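PDB 6N6Q: cytochrome P450 (CYP102L1) from Mycobacterium phage Adler, which binds haem and probably acts as a monooxygenase, as members of the cytochrome P450 family do. Local coordinates for residues F32-P35 against V36-L39. Residues are numbered along the deposited sequence; the frame is centred on the assembly and turned at random.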
loop_
_atom_site.group_PDB
_atom_site.type_symbol
_atom_site.label_atom_id
_atom_site.label_comp_id
_atom_site.label_asym_id
_atom_site.label_seq_id
_atom_site.Cartn_x
_atom_site.Cartn_y
_atom_site.Cartn_z
ATOM N N PHE A 32 5.109 -7.796 -21.666
ATOM C CA PHE A 32 5.482 -7.145 -20.415
ATOM C C PHE A 32 4.951 -5.719 -20.321
ATOM O O PHE A 32 5.543 -4.880 -19.630
ATOM C CB PHE A 32 7.001 -7.161 -20.239
ATOM C CG PHE A 32 7.577 -8.541 -20.096
ATOM C CD1 PHE A 32 7.533 -9.200 -18.879
ATOM C CD2 PHE A 32 8.162 -9.177 -21.177
ATOM C CE1 PHE A 32 8.059 -10.469 -18.744
ATOM C CE2 PHE A 32 8.689 -10.447 -21.047
ATOM C CZ PHE A 32 8.637 -11.093 -19.829
ATOM N N ALA A 33 3.849 -5.421 -21.016
ATOM C CA ALA A 33 3.171 -4.145 -20.821
ATOM C C ALA A 33 2.783 -3.965 -19.358
ATOM O O ALA A 33 3.016 -2.906 -18.764
ATOM C CB ALA A 33 1.941 -4.062 -21.723
ATOM N N THR A 34 2.184 -4.997 -18.765
ATOM C CA THR A 34 2.067 -5.088 -17.318
ATOM C C THR A 34 3.266 -5.881 -16.815
ATOM O O THR A 34 3.326 -7.100 -17.041
ATOM C CB THR A 34 0.764 -5.768 -16.921
ATOM O OG1 THR A 34 0.760 -7.117 -17.403
ATOM C CG2 THR A 34 -0.423 -5.022 -17.516
ATOM N N PRO A 35 4.243 -5.246 -16.159
ATOM C CA PRO A 35 5.510 -5.951 -15.883
ATOM C C PRO A 35 5.368 -7.153 -14.962
ATOM O O PRO A 35 5.813 -8.254 -15.314
ATOM C CB PRO A 35 6.384 -4.852 -15.261
ATOM C CG PRO A 35 5.780 -3.566 -15.727
ATOM C CD PRO A 35 4.309 -3.822 -15.796
ATOM N N VAL A 36 4.762 -6.974 -13.785
ATOM C CA VAL A 36 4.715 -8.057 -12.808
ATOM C C VAL A 36 3.833 -9.197 -13.305
ATOM O O VAL A 36 4.161 -10.376 -13.122
ATOM C CB VAL A 36 4.240 -7.527 -11.444
ATOM C CG1 VAL A 36 4.248 -8.644 -10.412
ATOM C CG2 VAL A 36 5.122 -6.374 -10.992
ATOM N N GLN A 37 2.707 -8.871 -13.943
ATOM C CA GLN A 37 1.867 -9.915 -14.516
ATOM C C GLN A 37 2.575 -10.648 -15.652
ATOM O O GLN A 37 2.308 -11.834 -15.880
ATOM C CB GLN A 37 0.545 -9.320 -15.004
ATOM C CG GLN A 37 -0.305 -8.727 -13.891
ATOM C CD GLN A 37 -1.451 -7.884 -14.410
ATOM O OE1 GLN A 37 -2.241 -8.330 -15.241
ATOM N NE2 GLN A 37 -1.545 -6.653 -13.920
ATOM N N GLY A 38 3.473 -9.960 -16.366
ATOM C CA GLY A 38 4.247 -10.611 -17.411
ATOM C C GLY A 38 5.341 -11.498 -16.849
ATOM O O GLY A 38 5.612 -12.580 -17.380
ATOM N N LEU A 39 5.968 -11.062 -15.753
ATOM C CA LEU A 39 6.989 -11.881 -15.109
ATOM C C LEU A 39 6.396 -13.150 -14.518
ATOM O O LEU A 39 7.051 -14.199 -14.525
ATOM C CB LEU A 39 7.705 -11.076 -14.026
ATOM C CG LEU A 39 8.516 -9.869 -14.498
ATOM C CD1 LEU A 39 9.069 -9.082 -13.314
ATOM C CD2 LEU A 39 9.640 -10.314 -15.417
#
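The first turn of helix 35-43, the first helix of the modelled P450 chain, is where Thr34 and Pro35 meet Gly38 and Leu39. Thr34 stands at the N-cap position, and its carbonyl O accepts the N-H of Gly38 at 2.9 Å, with the donor tilted 21° from the carbonyl plane. One residue on, the N-H of Leu39 reaches the O of Pro35 at 2.8 Å, a straighter bond lying almost on the line of the C=O. Proline suits the first position of a helix: its ring fixes phi near the helical value, and the N-H it lacks would have had no helical carbonyl to seek.

The Thr34 side chain gives no capping bond. With chi1 at 63°, OG1 sits between the backbone N and the carbonyl carbon and packs instead against Gln37, 3.3 Å from its CB. Glu454, from strand 451-454, binds the start of the helix from outside: its OE1 and OE2 accept the N-H groups of Val36 and Gln37, and its negative charge is probably well placed against the positive end of the helix dipole. The extended Gln37 chain crosses Thr34 at a slant, and its NE2 bonds to the O of Val452, tying the turn to the same strand a second time.

On another side of the turn the chain before the cap folds back, bringing the Phe32 ring against Gly38. The ring meets the backbone obliquely, CE1 lying 3.5 Å from the carbonyl C of Gly38, and glycine, with no side chain, lets the ring come this close to the backbone. The same CE1 touches CD2 of Leu39 at 3.7 Å, and both side chains continue onto Gln52 of strand 49-53, an outer strand of the five-stranded sheet, and onto Ile54 beyond it.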